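Local coordinates for CYTH domain-containing protein (Pyrococcus horikoshii, PDB 2EEN) that is of unknown function but belongs to the CYTH family of class IV adenylyl cyclase-like and triphosphate-binding proteins, and probably handles a phosphorylated substrate, at residues E16-T21 with V120-D125; L105-T110 with E172-K177; D125-E128 with K132-E135. All blocks are in the same frame, centred on the assembly; numbering follows the deposited sequence.

Interaction 1: E16-T21 with V120-D125; sequences EKVRET and VTITLD
The closest backbone approach between segments 16-21 and 120-125 brings Val18 within 8.3 Å of Leu124, measured from CA to CA, a spacing bridged by side chains that reach toward each other from both sides. Residues 16-19 form the last turn of helix 12-19, and residues 120-125 run along strand 120-127. Val18, Ile122 and Leu124 all direct their CB atoms toward the opposing segment, while the intervening Thr123 points away, as expected for every second residue of an extended strand.

Val18 and Leu124 meet tip to tip. Val18 CG2 lies 3.8 Å from Leu124 CD2, and its CB and CG1 also approach both leucine methyls, so one isopropyl group faces the other over several atoms. With CG1 anti to the backbone N (chi1 163°), Val18 turns that branch to Ile122 as well, where CG1 stands 4.1 Å from Ile122 CG2. Such aliphatic packing of a helix on the broad antiparallel sheet is consistent with the CYTH fold, in which a curved antiparallel sheet forms a tunnel; helix 12-19 packs on the sheet face that carries Ile122 and Leu124. Thr123, on the other face of the strand, touches Arg111 and Glu135, so the two faces differ in chemistry as well as direction.

Arg19 borders this apolar patch. Its aliphatic CG is 4.3 Å from Leu124 CD1, and that same methyl lies over one face of the guanidinium, offset toward the rim. The charged end is held by a salt bridge from NE to Glu112 of strand 102-117, with Glu16 OE2 a long ion-pair partner of NH1. Where the helix ends, Thr21 OG1 donates to Lys17 O at 2.6 Å. Leu160 of helix 146-160 also packs on Val18 and Ile122.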
loop_
_atom_site.group_PDB
_atom_site.type_symbol
_atom_site.label_atom_id
_atom_site.label_comp_id
_atom_site.label_asym_id
_atom_site.label_seq_id
_atom_site.Cartn_x
_atom_site.Cartn_y
_atom_site.Cartn_z
ATOM N N GLU A 16 21.354 11.005 28.199
ATOM C CA GLU A 16 21.019 11.704 29.433
ATOM C C GLU A 16 20.875 13.203 29.242
ATOM O O GLU A 16 19.983 13.821 29.824
ATOM C CB GLU A 16 22.074 11.445 30.509
ATOM C CG GLU A 16 21.533 10.712 31.723
ATOM C CD GLU A 16 20.320 11.394 32.332
ATOM O OE1 GLU A 16 20.428 12.572 32.737
ATOM O OE2 GLU A 16 19.254 10.748 32.411
ATOM N N LYS A 17 21.758 13.785 28.434
ATOM C CA LYS A 17 21.724 15.220 28.186
ATOM C C LYS A 17 20.403 15.595 27.527
ATOM O O LYS A 17 19.805 16.621 27.845
ATOM C CB LYS A 17 22.909 15.638 27.309
ATOM C CG LYS A 17 23.100 17.146 27.215
ATOM C CD LYS A 17 24.434 17.564 26.621
ATOM C CE LYS A 17 24.625 19.073 26.682
ATOM N NZ LYS A 17 25.871 19.442 25.959
ATOM N N VAL A 18 19.931 14.749 26.623
ATOM C CA VAL A 18 18.664 15.022 25.969
ATOM C C VAL A 18 17.527 14.966 26.980
ATOM O O VAL A 18 16.632 15.813 26.968
ATOM C CB VAL A 18 18.394 14.006 24.845
ATOM C CG1 VAL A 18 16.930 14.033 24.453
ATOM C CG2 VAL A 18 19.269 14.335 23.647
ATOM N N ARG A 19 17.563 13.972 27.861
ATOM C CA ARG A 19 16.509 13.818 28.858
ATOM C C ARG A 19 16.453 14.999 29.818
ATOM O O ARG A 19 15.387 15.330 30.346
ATOM C CB ARG A 19 16.704 12.521 29.648
ATOM C CG ARG A 19 16.670 11.262 28.800
ATOM C CD ARG A 19 16.544 10.021 29.670
ATOM N NE ARG A 19 16.650 8.791 28.893
ATOM C CZ ARG A 19 17.779 8.110 28.719
ATOM N NH1 ARG A 19 18.908 8.536 29.273
ATOM N NH2 ARG A 19 17.778 7.006 27.989
ATOM N N GLU A 20 17.600 15.636 30.031
ATOM C CA GLU A 20 17.695 16.785 30.928
ATOM C C GLU A 20 17.627 18.122 30.186
ATOM O O GLU A 20 17.775 19.184 30.791
ATOM C CB GLU A 20 19.000 16.707 31.726
ATOM C CG GLU A 20 19.094 15.504 32.660
ATOM C CD GLU A 20 18.247 15.661 33.912
ATOM O OE1 GLU A 20 17.049 15.995 33.786
ATOM O OE2 GLU A 20 18.776 15.443 35.024
ATOM N N THR A 21 17.395 18.081 28.878
ATOM C CA THR A 21 17.331 19.312 28.097
ATOM C C THR A 21 15.989 19.514 27.413
ATOM O O THR A 21 15.532 20.645 27.234
ATOM C CB THR A 21 18.405 19.333 26.992
ATOM O OG1 THR A 21 19.705 19.224 27.580
ATOM C CG2 THR A 21 18.315 20.623 26.189
ATOM N N VAL A 120 10.319 20.443 15.444
ATOM C CA VAL A 120 11.623 19.781 15.516
ATOM C C VAL A 120 11.612 18.760 16.640
ATOM O O VAL A 120 11.323 19.093 17.796
ATOM C CB VAL A 120 12.761 20.772 15.766
ATOM C CG1 VAL A 120 14.095 20.032 15.747
ATOM C CG2 VAL A 120 12.746 21.866 14.695
ATOM N N THR A 121 11.930 17.516 16.293
ATOM C CA THR A 121 11.930 16.432 17.257
ATOM C C THR A 121 13.239 15.652 17.252
ATOM O O THR A 121 13.860 15.471 16.210
ATOM C CB THR A 121 10.777 15.444 16.953
ATOM O OG1 THR A 121 9.538 16.162 16.914
ATOM C CG2 THR A 121 10.695 14.361 18.022
ATOM N N ILE A 122 13.640 15.196 18.429
ATOM C CA ILE A 122 14.850 14.398 18.578
ATOM C C ILE A 122 14.450 13.016 19.063
ATOM O O ILE A 122 13.546 12.878 19.882
ATOM C CB ILE A 122 15.806 15.020 19.616
ATOM C CG1 ILE A 122 16.733 16.012 18.923
ATOM C CG2 ILE A 122 16.614 13.927 20.333
ATOM C CD1 ILE A 122 17.570 16.805 19.890
ATOM N N THR A 123 15.116 11.985 18.560
ATOM C CA THR A 123 14.805 10.650 19.030
ATOM C C THR A 123 16.060 9.957 19.512
ATOM O O THR A 123 17.126 10.087 18.907
ATOM C CB THR A 123 14.140 9.795 17.934
ATOM O OG1 THR A 123 15.028 9.653 16.816
ATOM C CG2 THR A 123 12.857 10.457 17.475
ATOM N N LEU A 124 15.938 9.254 20.629
ATOM C CA LEU A 124 17.060 8.503 21.171
ATOM C C LEU A 124 16.743 7.079 20.755
ATOM O O LEU A 124 15.754 6.502 21.204
ATOM C CB LEU A 124 17.111 8.610 22.691
ATOM C CG LEU A 124 17.174 10.032 23.248
ATOM C CD1 LEU A 124 17.387 9.949 24.750
ATOM C CD2 LEU A 124 18.296 10.818 22.572
ATOM N N ASP A 125 17.576 6.528 19.879
ATOM C CA ASP A 125 17.356 5.182 19.365
ATOM C C ASP A 125 18.309 4.134 19.913
ATOM O O ASP A 125 19.513 4.342 19.948
ATOM C CB ASP A 125 17.491 5.164 17.839
ATOM C CG ASP A 125 16.493 6.057 17.140
ATOM O OD1 ASP A 125 15.518 6.516 17.779
ATOM O OD2 ASP A 125 16.684 6.289 15.929
#

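Interaction 2: L105-T110 with E172-K177; sequences LKVVKT and ELLLEK
Leu174 is the first residue of segment 172-177 to meet strand segment 105-110, and it touches two of its residues. Its CB lies 3.4 Å from Leu105 CD2, tighter than ordinary van der Waals contact, and the two side chains cross at about a right angle. Farther out, Leu174 CD1 reaches Val107, at 3.8 Å from CG2 and 4.0 Å from CG1, so that it rests against both branches of the valine. With CG anti to the backbone N (chi1 -169°), Leu105 extends CD2 to the helix. Next along the helix, Leu175 does not aim its CB at the strand, yet its CD2 comes within 4.2 Å of Leu105 CD2; that methyl therefore touches two successive leucines.

The local axes pass 9.6 Å apart at 118°, so the helix crosses the strand steeply instead of following it. Helix 170-176 thus lies across one face of the antiparallel sheet: Leu171 also packs on Leu105, Tyr170 touches Val107 and Lys109, and Leu130 meets Leu174, while strand 102-117 is itself flanked by strands 23-36 and 120-127.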
loop_
_atom_site.group_PDB
_atom_site.type_symbol
_atom_site.label_atom_id
_atom_site.label_comp_id
_atom_site.label_asym_id
_atom_site.label_seq_id
_atom_site.Cartn_x
_atom_site.Cartn_y
_atom_site.Cartn_z
ATOM N N LEU A 105 15.676 -7.515 5.516
ATOM C CA LEU A 105 16.078 -7.555 6.912
ATOM C C LEU A 105 15.035 -6.909 7.805
ATOM O O LEU A 105 14.231 -6.089 7.353
ATOM C CB LEU A 105 17.404 -6.816 7.086
ATOM C CG LEU A 105 18.077 -7.003 8.447
ATOM C CD1 LEU A 105 18.506 -8.451 8.618
ATOM C CD2 LEU A 105 19.275 -6.090 8.542
ATOM N N LYS A 106 15.053 -7.297 9.074
ATOM C CA LYS A 106 14.153 -6.745 10.067
ATOM C C LYS A 106 14.986 -5.908 11.022
ATOM O O LYS A 106 15.969 -6.389 11.590
ATOM C CB LYS A 106 13.458 -7.854 10.843
ATOM C CG LYS A 106 12.346 -8.550 10.082
ATOM C CD LYS A 106 11.384 -9.231 11.040
ATOM C CE LYS A 106 11.199 -10.701 10.662
ATOM N NZ LYS A 106 12.303 -11.255 9.823
ATOM N N VAL A 107 14.591 -4.653 11.196
ATOM C CA VAL A 107 15.304 -3.748 12.081
ATOM C C VAL A 107 14.427 -3.468 13.289
ATOM O O VAL A 107 13.296 -3.019 13.154
ATOM C CB VAL A 107 15.646 -2.421 11.364
ATOM C CG1 VAL A 107 16.422 -1.505 12.300
ATOM C CG2 VAL A 107 16.453 -2.708 10.106
ATOM N N VAL A 108 14.956 -3.755 14.474
ATOM C CA VAL A 108 14.213 -3.549 15.709
ATOM C C VAL A 108 14.910 -2.534 16.588
ATOM O O VAL A 108 16.126 -2.584 16.754
ATOM C CB VAL A 108 14.092 -4.862 16.499
ATOM C CG1 VAL A 108 13.296 -4.631 17.774
ATOM C CG2 VAL A 108 13.433 -5.922 15.638
ATOM N N LYS A 109 14.140 -1.617 17.161
ATOM C CA LYS A 109 14.733 -0.612 18.023
ATOM C C LYS A 109 13.707 0.002 18.957
ATOM O O LYS A 109 12.502 -0.213 18.812
ATOM C CB LYS A 109 15.340 0.511 17.179
ATOM C CG LYS A 109 14.278 1.333 16.430
ATOM C CD LYS A 109 14.888 2.541 15.713
ATOM C CE LYS A 109 13.815 3.384 15.035
ATOM N NZ LYS A 109 13.176 2.678 13.883
ATOM N N THR A 110 14.203 0.749 19.935
ATOM C CA THR A 110 13.322 1.476 20.829
ATOM C C THR A 110 13.649 2.916 20.474
ATOM O O THR A 110 14.773 3.220 20.069
ATOM C CB THR A 110 13.599 1.202 22.324
ATOM O OG1 THR A 110 14.941 1.558 22.658
ATOM C CG2 THR A 110 13.365 -0.263 22.632
ATOM N N GLU A 172 21.182 -0.267 6.085
ATOM C CA GLU A 172 22.477 -0.353 5.412
ATOM C C GLU A 172 23.586 -0.758 6.371
ATOM O O GLU A 172 24.467 -1.548 6.024
ATOM C CB GLU A 172 22.823 0.986 4.764
ATOM C CG GLU A 172 21.966 1.322 3.563
ATOM C CD GLU A 172 22.249 2.709 3.016
ATOM O OE1 GLU A 172 21.983 3.701 3.728
ATOM O OE2 GLU A 172 22.742 2.808 1.872
ATOM N N LEU A 173 23.545 -0.201 7.571
ATOM C CA LEU A 173 24.545 -0.504 8.579
ATOM C C LEU A 173 24.451 -1.969 8.981
ATOM O O LEU A 173 25.469 -2.643 9.138
ATOM C CB LEU A 173 24.342 0.395 9.804
ATOM C CG LEU A 173 24.638 1.872 9.545
ATOM C CD1 LEU A 173 24.251 2.688 10.758
ATOM C CD2 LEU A 173 26.117 2.058 9.226
ATOM N N LEU A 174 23.231 -2.469 9.138
ATOM C CA LEU A 174 23.074 -3.862 9.522
ATOM C C LEU A 174 23.470 -4.793 8.380
ATOM O O LEU A 174 24.047 -5.845 8.621
ATOM C CB LEU A 174 21.639 -4.138 9.981
ATOM C CG LEU A 174 21.334 -3.587 11.379
ATOM C CD1 LEU A 174 19.831 -3.447 11.582
ATOM C CD2 LEU A 174 21.948 -4.504 12.429
ATOM N N LEU A 175 23.186 -4.402 7.143
ATOM C CA LEU A 175 23.532 -5.253 6.004
ATOM C C LEU A 175 25.033 -5.412 5.848
ATOM O O LEU A 175 25.520 -6.461 5.408
ATOM C CB LEU A 175 22.933 -4.690 4.713
ATOM C CG LEU A 175 21.415 -4.868 4.597
ATOM C CD1 LEU A 175 20.934 -4.292 3.272
ATOM C CD2 LEU A 175 21.058 -6.346 4.701
ATOM N N GLU A 176 25.767 -4.372 6.215
ATOM C CA GLU A 176 27.218 -4.409 6.120
ATOM C C GLU A 176 27.777 -5.475 7.051
ATOM O O GLU A 176 28.796 -6.097 6.756
ATOM C CB GLU A 176 27.814 -3.058 6.510
ATOM C CG GLU A 176 27.595 -1.944 5.515
ATOM C CD GLU A 176 28.232 -0.645 5.972
ATOM O OE1 GLU A 176 29.418 -0.676 6.371
ATOM O OE2 GLU A 176 27.555 0.404 5.929
ATOM N N LYS A 177 27.094 -5.683 8.172
ATOM C CA LYS A 177 27.523 -6.647 9.178
ATOM C C LYS A 177 26.995 -8.064 8.978
ATOM O O LYS A 177 27.151 -8.921 9.847
ATOM C CB LYS A 177 27.138 -6.123 10.563
ATOM C CG LYS A 177 27.855 -4.826 10.917
ATOM C CD LYS A 177 27.360 -4.235 12.220
ATOM C CE LYS A 177 28.113 -2.958 12.560
ATOM N NZ LYS A 177 29.561 -3.209 12.801
#

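Interaction 3: D125-E128 with K132-E135; sequences DEVE and KFIE
Asp125 and Phe133 form an antiparallel hydrogen-bonded pair, with both backbone groups of the aspartate used across the strands. Asp125 N donates to Phe133 O at 2.8 Å, with an N-H...O angle of 161°. The return bond, from Phe133 N to Asp125 O, is also 2.8 Å long. That carbonyl oxygen accepts a further CA-H...O contact from Lys132 CA. The next pair, Glu126 with Lys132, is non-hydrogen-bonded, and its side chains supply the link instead. These pairs lie in the beta hairpin formed by strands 120-127 and 131-139.

Lys132 NZ donates to Glu126 OE1 at 2.7 Å in a salt bridge that uses the syn lone pair. The glutamate is bent at chi2 (68°), which folds its carboxylate back over the lysine chain. Water 1 completes the link, donating to Glu126 OE2 at 2.6 Å and accepting from Lys132 NZ. Replacing Glu126 with an alanine would probably cost the Lys132 ammonium its close carboxylate and the water its second anchor, leaving a long, weak ion pair with Asp12.

On the opposite face, Asp125 OD2 stands 3.3 Å from Glu135 OE2, two acceptors with carboxylate planes 73° apart. Asp125 OD2 is satisfied by the Tyr170 hydroxyl and an Arg111 salt bridge, while OD1 accepts a weak hydrogen bond from Thr123 OG1; Arg111 is a long, weak partner of Glu135. Beside them, Val127 CG2 packs 4.2 Å from Phe133 CD1, and Tyr170 meets the Phe133 ring edge-to-face. Two buried acidic groups this close would be expected to repel, so Arg111, and more weakly Lys76 near Glu135, probably offset part of their charge, consistent with the polar, charge-rich tunnel interior of CYTH proteins.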
loop_
_atom_site.group_PDB
_atom_site.type_symbol
_atom_site.label_atom_id
_atom_site.label_comp_id
_atom_site.label_asym_id
_atom_site.label_seq_id
_atom_site.Cartn_x
_atom_site.Cartn_y
_atom_site.Cartn_z
ATOM N N ASP A 125 17.576 6.528 19.879
ATOM C CA ASP A 125 17.356 5.182 19.365
ATOM C C ASP A 125 18.309 4.134 19.913
ATOM O O ASP A 125 19.513 4.342 19.948
ATOM C CB ASP A 125 17.491 5.164 17.839
ATOM C CG ASP A 125 16.493 6.057 17.140
ATOM O OD1 ASP A 125 15.518 6.516 17.779
ATOM O OD2 ASP A 125 16.684 6.289 15.929
ATOM N N GLU A 126 17.754 3.005 20.343
ATOM C CA GLU A 126 18.557 1.878 20.818
ATOM C C GLU A 126 18.214 0.817 19.787
ATOM O O GLU A 126 17.159 0.197 19.860
ATOM C CB GLU A 126 18.107 1.421 22.204
ATOM C CG GLU A 126 18.927 0.274 22.761
ATOM C CD GLU A 126 20.355 0.679 23.082
ATOM O OE1 GLU A 126 20.542 1.506 23.999
ATOM O OE2 GLU A 126 21.289 0.176 22.421
ATOM N N VAL A 127 19.107 0.621 18.823
ATOM C CA VAL A 127 18.872 -0.313 17.728
ATOM C C VAL A 127 19.517 -1.663 17.968
ATOM O O VAL A 127 20.723 -1.751 18.190
ATOM C CB VAL A 127 19.415 0.284 16.416
ATOM C CG1 VAL A 127 19.077 -0.603 15.233
ATOM C CG2 VAL A 127 18.838 1.689 16.229
ATOM N N GLU A 128 18.704 -2.711 17.918
ATOM C CA GLU A 128 19.211 -4.065 18.121
ATOM C C GLU A 128 20.252 -4.373 17.049
ATOM O O GLU A 128 20.026 -4.141 15.856
ATOM C CB GLU A 128 18.070 -5.082 18.051
ATOM C CG GLU A 128 17.008 -4.892 19.120
ATOM C CD GLU A 128 16.093 -6.098 19.255
ATOM O OE1 GLU A 128 16.101 -6.955 18.348
ATOM O OE2 GLU A 128 15.363 -6.184 20.265
ATOM N N LYS A 132 23.342 2.553 20.207
ATOM C CA LYS A 132 22.676 3.841 20.386
ATOM C C LYS A 132 22.939 4.897 19.318
ATOM O O LYS A 132 24.076 5.118 18.895
ATOM C CB LYS A 132 23.058 4.433 21.742
ATOM C CG LYS A 132 22.619 3.617 22.934
ATOM C CD LYS A 132 23.074 4.277 24.230
ATOM C CE LYS A 132 22.400 3.655 25.444
ATOM N NZ LYS A 132 22.633 2.190 25.532
ATOM N N PHE A 133 21.863 5.553 18.899
ATOM C CA PHE A 133 21.931 6.623 17.913
ATOM C C PHE A 133 20.980 7.722 18.347
ATOM O O PHE A 133 20.126 7.521 19.213
ATOM C CB PHE A 133 21.479 6.159 16.529
ATOM C CG PHE A 133 22.391 5.162 15.893
ATOM C CD1 PHE A 133 22.410 3.847 16.336
ATOM C CD2 PHE A 133 23.223 5.535 14.847
ATOM C CE1 PHE A 133 23.252 2.911 15.746
ATOM C CE2 PHE A 133 24.074 4.603 14.244
ATOM C CZ PHE A 133 24.083 3.288 14.696
ATOM N N ILE A 134 21.146 8.885 17.737
ATOM C CA ILE A 134 20.272 10.004 18.008
ATOM C C ILE A 134 19.896 10.594 16.661
ATOM O O ILE A 134 20.744 10.800 15.788
ATOM C CB ILE A 134 20.943 11.078 18.891
ATOM C CG1 ILE A 134 19.945 12.219 19.133
ATOM C CG2 ILE A 134 22.225 11.587 18.239
ATOM C CD1 ILE A 134 20.370 13.194 20.198
ATOM N N GLU A 135 18.605 10.826 16.474
ATOM C CA GLU A 135 18.133 11.398 15.233
ATOM C C GLU A 135 17.408 12.685 15.545
ATOM O O GLU A 135 16.938 12.886 16.666
ATOM C CB GLU A 135 17.189 10.431 14.510
ATOM C CG GLU A 135 17.906 9.271 13.825
ATOM C CD GLU A 135 16.983 8.425 12.958
ATOM O OE1 GLU A 135 15.985 8.966 12.437
ATOM O OE2 GLU A 135 17.266 7.221 12.777
HETATM O O HOH W 1 23.709 0.064 23.445
#

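Overall arrangement
Interactions 1 and 3 share Asp125 and strand 120-127, their centres about 11 Å apart; interaction 2 lies about 11 Å from interaction 3 and about 22 Å from interaction 1. Strand 102-117, used by interaction 2, neighbours strand 120-127 in the sheet, through backbone pairs such as Thr110 with Glu126. Interactions 1 and 2 are both aliphatic helix-on-sheet contacts, but the first is buried and the second only partly so. Interaction 3 is strand-to-strand: buried backbone bonds and carboxylates accompany a partly exposed, water-bridged salt bridge. Tyr170 connects the last two, touching Val107 in one and hydrogen-bonding Asp125 in the other.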